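TATA-binding protein (Sulfolobus acidocaldarius, PDB 1MP9) probably binds the TATA box near the start site of archaeal genes, acting as a general factor in their transcription by RNA polymerase. Local coordinates at residues Gly49-Leu54 with Thr60-Lys65; Leu152-Ser157 with Lys176-Lys181. All coordinates share one frame; numbering follows the deposited sequence.

Contact 1 of 2, residues Gly49-Leu54 with Thr60-Lys65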
ATOM      1  N   GLY A  49      21.459   6.193  15.267  1.00 22.79           N
ATOM      2  CA  GLY A  49      22.403   5.125  14.991  1.00 21.62           C
ATOM      3  C   GLY A  49      23.655   5.519  14.247  1.00 21.41           C
ATOM      4  O   GLY A  49      23.693   6.555  13.585  1.00 20.41           O
ATOM      5  N   LEU A  50      24.688   4.680  14.383  1.00 20.36           N
ATOM      6  CA  LEU A  50      25.944   4.854  13.679  1.00 23.03           C
ATOM      7  C   LEU A  50      25.683   4.234  12.294  1.00 23.61           C
ATOM      8  O   LEU A  50      25.136   3.117  12.180  1.00 23.11           O
ATOM      9  CB  LEU A  50      27.094   4.084  14.386  1.00 23.18           C
ATOM     10  CG  LEU A  50      28.487   4.263  13.776  1.00 25.60           C
ATOM     11  CD1 LEU A  50      29.540   4.226  14.904  1.00 24.97           C
ATOM     12  CD2 LEU A  50      28.755   3.179  12.715  1.00 24.10           C
ATOM     13  N   ILE A  51      26.094   4.947  11.250  1.00 23.77           N
ATOM     14  CA  ILE A  51      25.878   4.499   9.872  1.00 24.20           C
ATOM     15  C   ILE A  51      27.155   3.919   9.291  1.00 26.44           C
ATOM     16  O   ILE A  51      28.166   4.621   9.148  1.00 26.68           O
ATOM     17  CB  ILE A  51      25.393   5.680   9.016  1.00 23.62           C
ATOM     18  CG1 ILE A  51      24.134   6.240   9.659  1.00 24.64           C
ATOM     19  CG2 ILE A  51      25.165   5.225   7.531  1.00 25.79           C
ATOM     20  CD1 ILE A  51      23.670   7.606   9.140  1.00 27.10           C
ATOM     21  N   PHE A  52      27.102   2.631   8.971  1.00 28.01           N
ATOM     22  CA  PHE A  52      28.238   1.895   8.440  1.00 30.94           C
ATOM     23  C   PHE A  52      27.884   1.526   7.004  1.00 33.18           C
ATOM     24  O   PHE A  52      26.953   0.785   6.772  1.00 32.11           O
ATOM     25  CB  PHE A  52      28.435   0.642   9.292  1.00 32.51           C
ATOM     26  CG  PHE A  52      29.615  -0.197   8.900  1.00 33.19           C
ATOM     27  CD1 PHE A  52      30.706  -0.324   9.753  1.00 35.18           C
ATOM     28  CD2 PHE A  52      29.641  -0.863   7.670  1.00 36.39           C
ATOM     29  CE1 PHE A  52      31.803  -1.098   9.394  1.00 34.48           C
ATOM     30  CE2 PHE A  52      30.742  -1.642   7.302  1.00 35.01           C
ATOM     31  CZ  PHE A  52      31.818  -1.759   8.161  1.00 34.12           C
ATOM     32  N   ARG A  53      28.618   2.053   6.034  1.00 36.65           N
ATOM     33  CA  ARG A  53      28.310   1.764   4.637  1.00 40.56           C
ATOM     34  C   ARG A  53      29.339   0.860   4.002  1.00 42.52           C
ATOM     35  O   ARG A  53      30.543   1.044   4.184  1.00 43.35           O
ATOM     36  CB  ARG A  53      28.220   3.062   3.820  1.00 41.76           C
ATOM     37  CG  ARG A  53      27.108   4.005   4.241  1.00 44.46           C
ATOM     38  CD  ARG A  53      27.126   5.295   3.421  1.00 46.26           C
ATOM     39  NE  ARG A  53      25.908   6.082   3.606  1.00 48.87           N
ATOM     40  CZ  ARG A  53      25.770   7.081   4.476  1.00 49.99           C
ATOM     41  NH1 ARG A  53      26.780   7.439   5.262  1.00 50.77           N
ATOM     42  NH2 ARG A  53      24.613   7.724   4.558  1.00 50.09           N
ATOM     43  N   LEU A  54      28.859  -0.144   3.277  1.00 44.35           N
ATOM     44  CA  LEU A  54      29.750  -1.048   2.576  1.00 46.85           C
ATOM     45  C   LEU A  54      29.556  -0.747   1.105  1.00 48.31           C
ATOM     46  O   LEU A  54      28.468  -0.350   0.673  1.00 47.90           O
ATOM     47  CB  LEU A  54      29.399  -2.499   2.861  1.00 47.27           C
ATOM     48  CG  LEU A  54      29.996  -3.015   4.164  1.00 47.89           C
ATOM     49  CD1 LEU A  54      29.513  -4.420   4.464  1.00 47.20           C
ATOM     50  CD2 LEU A  54      31.502  -2.988   4.032  1.00 48.05           C
ATOM     51  N   THR A  60      23.970  -0.870   3.579  1.00 28.78           N
ATOM     52  CA  THR A  60      24.064   0.086   4.663  1.00 28.20           C
ATOM     53  C   THR A  60      23.703  -0.618   5.946  1.00 27.00           C
ATOM     54  O   THR A  60      22.769  -1.414   6.007  1.00 24.03           O
ATOM     55  CB  THR A  60      23.168   1.306   4.470  1.00 29.71           C
ATOM     56  OG1 THR A  60      23.641   2.051   3.344  1.00 31.72           O
ATOM     57  CG2 THR A  60      23.225   2.236   5.720  1.00 27.66           C
ATOM     58  N   SER A  61      24.486  -0.343   6.976  1.00 25.77           N
ATOM     59  CA  SER A  61      24.233  -0.937   8.275  1.00 25.68           C
ATOM     60  C   SER A  61      24.033   0.200   9.253  1.00 23.90           C
ATOM     61  O   SER A  61      24.835   1.133   9.298  1.00 25.80           O
ATOM     62  CB  SER A  61      25.429  -1.788   8.700  1.00 26.83           C
ATOM     63  OG  SER A  61      25.130  -2.469   9.908  1.00 31.73           O
ATOM     64  N   LEU A  62      22.946   0.152  10.007  1.00 23.94           N
ATOM     65  CA  LEU A  62      22.676   1.192  11.013  1.00 23.86           C
ATOM     66  C   LEU A  62      22.870   0.477  12.342  1.00 23.99           C
ATOM     67  O   LEU A  62      22.174  -0.513  12.616  1.00 22.00           O
ATOM     68  CB  LEU A  62      21.237   1.703  10.884  1.00 23.74           C
ATOM     69  CG  LEU A  62      20.872   2.150   9.462  1.00 25.28           C
ATOM     70  CD1 LEU A  62      19.416   2.511   9.394  1.00 26.07           C
ATOM     71  CD2 LEU A  62      21.729   3.375   9.065  1.00 27.08           C
ATOM     72  N   ILE A  63      23.805   0.987  13.154  1.00 23.40           N
ATOM     73  CA  ILE A  63      24.154   0.367  14.425  1.00 24.18           C
ATOM     74  C   ILE A  63      23.684   1.191  15.620  1.00 22.92           C
ATOM     75  O   ILE A  63      24.080   2.343  15.804  1.00 22.25           O
ATOM     76  CB  ILE A  63      25.697   0.123  14.473  1.00 25.73           C
ATOM     77  CG1 ILE A  63      26.096  -0.766  13.294  1.00 28.43           C
ATOM     78  CG2 ILE A  63      26.111  -0.590  15.763  1.00 24.43           C
ATOM     79  CD1 ILE A  63      27.611  -0.876  13.067  1.00 30.18           C
ATOM     80  N   PHE A  64      22.830   0.591  16.431  1.00 22.37           N
ATOM     81  CA  PHE A  64      22.291   1.289  17.589  1.00 23.99           C
ATOM     82  C   PHE A  64      22.968   0.935  18.912  1.00 25.48           C
ATOM     83  O   PHE A  64      23.591  -0.121  19.035  1.00 25.25           O
ATOM     84  CB  PHE A  64      20.782   1.060  17.665  1.00 22.23           C
ATOM     85  CG  PHE A  64      20.059   1.524  16.439  1.00 24.00           C
ATOM     86  CD1 PHE A  64      19.937   0.676  15.323  1.00 23.59           C
ATOM     87  CD2 PHE A  64      19.584   2.840  16.349  1.00 22.86           C
ATOM     88  CE1 PHE A  64      19.352   1.143  14.119  1.00 22.45           C
ATOM     89  CE2 PHE A  64      19.005   3.314  15.165  1.00 22.71           C
ATOM     90  CZ  PHE A  64      18.888   2.475  14.054  1.00 23.10           C
ATOM     91  N   LYS A  65      22.872   1.839  19.885  1.00 26.82           N
ATOM     92  CA  LYS A  65      23.488   1.631  21.205  1.00 28.91           C
ATOM     93  C   LYS A  65      23.056   0.314  21.840  1.00 28.88           C
ATOM     94  O   LYS A  65      23.805  -0.288  22.586  1.00 31.07           O
ATOM     95  CB  LYS A  65      23.124   2.772  22.158  1.00 28.99           C
ATOM     96  CG  LYS A  65      23.637   4.120  21.702  1.00 33.49           C
ATOM     97  CD  LYS A  65      23.392   5.223  22.732  1.00 35.78           C
ATOM     98  CE  LYS A  65      21.912   5.481  22.942  1.00 36.98           C
ATOM     99  NZ  LYS A  65      21.692   6.686  23.804  1.00 38.13           N
TER

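Contact 2 of 2, residues Leu152-Ser157 with Lys176-Lys181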
ATOM      1  N   LEU A 152       0.345  -5.076  -1.902  1.00 16.62           N
ATOM      2  CA  LEU A 152       0.709  -5.144  -3.302  1.00 16.18           C
ATOM      3  C   LEU A 152       0.396  -3.860  -4.041  1.00 17.15           C
ATOM      4  O   LEU A 152      -0.652  -3.277  -3.824  1.00 17.26           O
ATOM      5  CB  LEU A 152      -0.087  -6.238  -3.995  1.00 15.62           C
ATOM      6  CG  LEU A 152      -0.093  -7.639  -3.394  1.00 18.68           C
ATOM      7  CD1 LEU A 152      -0.976  -8.565  -4.278  1.00 18.79           C
ATOM      8  CD2 LEU A 152       1.360  -8.144  -3.303  1.00 15.61           C
ATOM      9  N   LEU A 153       1.304  -3.431  -4.920  1.00 17.71           N
ATOM     10  CA  LEU A 153       1.054  -2.261  -5.793  1.00 16.04           C
ATOM     11  C   LEU A 153       0.972  -2.990  -7.145  1.00 14.72           C
ATOM     12  O   LEU A 153       1.892  -3.704  -7.505  1.00 13.36           O
ATOM     13  CB  LEU A 153       2.228  -1.284  -5.790  1.00 15.49           C
ATOM     14  CG  LEU A 153       2.640  -0.773  -4.412  1.00 19.92           C
ATOM     15  CD1 LEU A 153       3.769   0.234  -4.566  1.00 20.44           C
ATOM     16  CD2 LEU A 153       1.458  -0.087  -3.721  1.00 18.05           C
ATOM     17  N   ILE A 154      -0.122  -2.828  -7.872  1.00 15.51           N
ATOM     18  CA  ILE A 154      -0.331  -3.540  -9.148  1.00 16.91           C
ATOM     19  C   ILE A 154      -0.619  -2.520 -10.238  1.00 16.84           C
ATOM     20  O   ILE A 154      -1.565  -1.740 -10.141  1.00 15.66           O
ATOM     21  CB  ILE A 154      -1.558  -4.486  -9.030  1.00 17.92           C
ATOM     22  CG1 ILE A 154      -1.325  -5.490  -7.884  1.00 18.34           C
ATOM     23  CG2 ILE A 154      -1.833  -5.225 -10.389  1.00 16.69           C
ATOM     24  CD1 ILE A 154      -2.653  -6.221  -7.520  1.00 20.20           C
ATOM     25  N   PHE A 155       0.194  -2.537 -11.279  1.00 18.19           N
ATOM     26  CA  PHE A 155       0.034  -1.574 -12.349  1.00 17.84           C
ATOM     27  C   PHE A 155      -0.564  -2.229 -13.569  1.00 18.11           C
ATOM     28  O   PHE A 155      -0.450  -3.458 -13.778  1.00 18.22           O
ATOM     29  CB  PHE A 155       1.385  -0.931 -12.670  1.00 19.42           C
ATOM     30  CG  PHE A 155       2.029  -0.246 -11.481  1.00 20.59           C
ATOM     31  CD1 PHE A 155       2.977  -0.908 -10.708  1.00 22.96           C
ATOM     32  CD2 PHE A 155       1.689   1.068 -11.145  1.00 23.52           C
ATOM     33  CE1 PHE A 155       3.584  -0.281  -9.610  1.00 22.43           C
ATOM     34  CE2 PHE A 155       2.291   1.711 -10.039  1.00 24.29           C
ATOM     35  CZ  PHE A 155       3.243   1.019  -9.274  1.00 22.92           C
ATOM     36  N   SER A 156      -1.187  -1.407 -14.400  1.00 18.03           N
ATOM     37  CA  SER A 156      -1.873  -1.915 -15.573  1.00 17.48           C
ATOM     38  C   SER A 156      -0.944  -2.676 -16.506  1.00 17.09           C
ATOM     39  O   SER A 156      -1.387  -3.586 -17.200  1.00 15.23           O
ATOM     40  CB  SER A 156      -2.582  -0.762 -16.289  1.00 18.70           C
ATOM     41  OG  SER A 156      -1.631   0.061 -16.909  1.00 21.23           O
ATOM     42  N   SER A 157       0.355  -2.345 -16.470  1.00 18.03           N
ATOM     43  CA  SER A 157       1.335  -3.014 -17.316  1.00 17.14           C
ATOM     44  C   SER A 157       1.649  -4.439 -16.850  1.00 18.55           C
ATOM     45  O   SER A 157       2.345  -5.191 -17.553  1.00 19.29           O
ATOM     46  CB  SER A 157       2.649  -2.253 -17.280  1.00 18.20           C
ATOM     47  OG  SER A 157       3.184  -2.387 -15.970  1.00 17.58           O
ATOM     48  N   LYS A 176       1.584 -15.406  -7.259  1.00 18.79           N
ATOM     49  CA  LYS A 176       0.739 -16.414  -7.902  1.00 20.77           C
ATOM     50  C   LYS A 176      -0.719 -16.261  -7.463  1.00 19.07           C
ATOM     51  O   LYS A 176      -1.625 -16.473  -8.254  1.00 20.79           O
ATOM     52  CB  LYS A 176       1.184 -17.864  -7.587  1.00 21.68           C
ATOM     53  CG  LYS A 176       0.228 -18.888  -8.269  1.00 26.63           C
ATOM     54  CD  LYS A 176       0.469 -20.364  -7.947  1.00 32.39           C
ATOM     55  CE  LYS A 176      -0.691 -21.282  -8.508  1.00 31.75           C
ATOM     56  NZ  LYS A 176      -0.986 -21.021  -9.945  1.00 31.35           N
ATOM     57  N   LYS A 177      -0.945 -15.919  -6.199  1.00 19.33           N
ATOM     58  CA  LYS A 177      -2.312 -15.773  -5.711  1.00 20.49           C
ATOM     59  C   LYS A 177      -3.086 -14.648  -6.398  1.00 19.76           C
ATOM     60  O   LYS A 177      -4.201 -14.862  -6.861  1.00 20.79           O
ATOM     61  CB  LYS A 177      -2.305 -15.531  -4.194  1.00 23.30           C
ATOM     62  CG  LYS A 177      -3.674 -15.645  -3.491  1.00 24.30           C
ATOM     63  CD  LYS A 177      -3.445 -15.711  -1.959  1.00 26.07           C
ATOM     64  CE  LYS A 177      -4.713 -15.399  -1.154  1.00 30.36           C
ATOM     65  NZ  LYS A 177      -4.508 -15.630   0.318  1.00 26.10           N
ATOM     66  N   ILE A 178      -2.516 -13.449  -6.478  1.00 19.34           N
ATOM     67  CA  ILE A 178      -3.243 -12.365  -7.099  1.00 18.61           C
ATOM     68  C   ILE A 178      -3.372 -12.604  -8.573  1.00 17.97           C
ATOM     69  O   ILE A 178      -4.365 -12.220  -9.189  1.00 18.48           O
ATOM     70  CB  ILE A 178      -2.582 -10.974  -6.782  1.00 19.11           C
ATOM     71  CG1 ILE A 178      -3.544  -9.837  -7.141  1.00 19.99           C
ATOM     72  CG2 ILE A 178      -1.286 -10.830  -7.489  1.00 20.38           C
ATOM     73  CD1 ILE A 178      -4.762  -9.776  -6.279  1.00 21.24           C
ATOM     74  N   PHE A 179      -2.376 -13.263  -9.163  1.00 20.31           N
ATOM     75  CA  PHE A 179      -2.438 -13.578 -10.589  1.00 20.12           C
ATOM     76  C   PHE A 179      -3.649 -14.492 -10.835  1.00 20.11           C
ATOM     77  O   PHE A 179      -4.461 -14.248 -11.710  1.00 19.75           O
ATOM     78  CB  PHE A 179      -1.168 -14.323 -11.054  1.00 20.78           C
ATOM     79  CG  PHE A 179      -1.284 -14.887 -12.465  1.00 23.37           C
ATOM     80  CD1 PHE A 179      -1.165 -14.051 -13.572  1.00 23.92           C
ATOM     81  CD2 PHE A 179      -1.510 -16.245 -12.675  1.00 22.63           C
ATOM     82  CE1 PHE A 179      -1.270 -14.570 -14.901  1.00 26.15           C
ATOM     83  CE2 PHE A 179      -1.612 -16.775 -13.992  1.00 25.51           C
ATOM     84  CZ  PHE A 179      -1.489 -15.919 -15.105  1.00 22.09           C
ATOM     85  N   ASP A 180      -3.741 -15.568 -10.068  1.00 20.95           N
ATOM     86  CA  ASP A 180      -4.842 -16.511 -10.211  1.00 21.15           C
ATOM     87  C   ASP A 180      -6.177 -15.833  -9.968  1.00 21.73           C
ATOM     88  O   ASP A 180      -7.144 -16.096 -10.675  1.00 22.91           O
ATOM     89  CB  ASP A 180      -4.665 -17.660  -9.221  1.00 23.48           C
ATOM     90  CG  ASP A 180      -3.542 -18.583  -9.612  1.00 24.05           C
ATOM     91  OD1 ASP A 180      -3.021 -19.331  -8.742  1.00 25.59           O
ATOM     92  OD2 ASP A 180      -3.171 -18.560 -10.799  1.00 25.07           O
ATOM     93  N   LYS A 181      -6.247 -14.948  -8.981  1.00 20.60           N
ATOM     94  CA  LYS A 181      -7.512 -14.277  -8.749  1.00 23.15           C
ATOM     95  C   LYS A 181      -7.826 -13.330  -9.929  1.00 21.66           C
ATOM     96  O   LYS A 181      -8.968 -13.264 -10.390  1.00 17.95           O
ATOM     97  CB  LYS A 181      -7.487 -13.511  -7.415  1.00 25.11           C
ATOM     98  CG  LYS A 181      -8.807 -12.767  -7.086  1.00 33.48           C
ATOM     99  CD  LYS A 181     -10.045 -13.713  -7.015  1.00 37.57           C
ATOM    100  CE  LYS A 181     -10.897 -13.402  -5.778  1.00 40.05           C
ATOM    101  NZ  LYS A 181     -12.260 -14.060  -5.786  1.00 44.94           N
TER

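Contact 1 of 2, residues Gly49-Leu54 with Thr60-Lys65
Leu50 pairs with Ile63, and Phe52 with Ser61, as hydrogen-bonded pairs of an antiparallel hairpin whose strand axes make an angle of 159°. Four bonds join them, from 2.7 Å for Phe52 N to Ser61 O up to 2.8 Å for Leu50 N to Ile63 O. On the face bearing Ile51 and Leu62, these two lie alongside each other, Ile51 CG1 3.8 Å from Leu62 CD2. Ile51 CG2 meets Thr60 CG2 and also sits under the centre of the Arg53 guanidinium, 3.5 Å from its plane. Phe64 holds CG beside its own backbone N (chi1 -58°), and the ring reaches back to Gly49, CE2 3.8 Å from Gly49 N; Gly49, with no side chain, lets the ring lie close against its backbone. Replacing Phe64 with an alanine would probably leave the backbone of Gly49 without this aromatic cover. In relatives, the phenylalanine at this place wedges into the DNA. Leu62 packs on Phe126 of the second subunit. On the reverse face, Leu50 rests on helix 30-36, and Phe52 and Ser61 touch helix 77-93. Within the sheet, strand 68-72 pairs with the far edge of strand 59-63 through Thr60 and Leu62.

Contact 2 of 2, residues Leu152-Ser157 with Lys176-Lys181
Ile178 receives the side chains of Leu152 and Ile154 where helix 168-184 lies against the sheet of the second repeat, the helix-on-sheet layer of the saddle-shaped TBP fold. Both strand residues reach toward it tip to tip, and all of the contact is aliphatic. Leu152 comes with CD1, which stands 3.8 Å from Ile178 CB and 3.9 Å from Ile178 CG2. Ile154 uses its terminal methyl: CD1 meets Ile178 CG1 at 3.7 Å. Leu152 thus lies mainly against CB and CG2 of the isoleucine, also brushing CG1, the atom that meets Ile154. The first torsion of Ile178 parts the two branches: with chi1 at -166°, CG1 swings beside the carbonyl carbon and CG2 is held between the backbone N and the carbonyl carbon. Leu152 in turn is fully stretched beyond CB (chi2 180°), which carries CD1 out from the strand to the helix.

Leu152 and Ile154 lie two residues apart on one strand, so both point to the helix, while Leu153 between them turns to the other face and packs on Ile142 of the second subunit. Strands 159-165 and 141-145 flank Leu152, Met160 touching both Leu152 and Ile178. Lys177, the preceding helix residue, has its NZ hydrogen-bonded to Glu147 O and so ties the helix to the loop before strand 150-154. One turn of the helix carries a salt bridge as well: Lys176 NZ lies 2.9 Å from Asp180 OD1, though the hydrogen bond there is weak.

How the contacts relate
Contact 1 belongs to the first repeat and contact 2 to the second, their centres 35 Å apart on opposite sides of the chain's centre and their nearest atoms about 21 Å apart. One continuous antiparallel sheet reaches both. Contact 1 works within that sheet: backbone bonds join a strand outermost within this chain to its neighbour, and the side chains range from buried residues to the exposed Arg53. Contact 2 works between layers, with three buried aliphatic side chains linking strand to helix and none of the backbone pairing of residues 49-54 with 60-65. The segments of both also carry a leucine that packs on the second subunit, though in contact 2 it is not one of the touching residues.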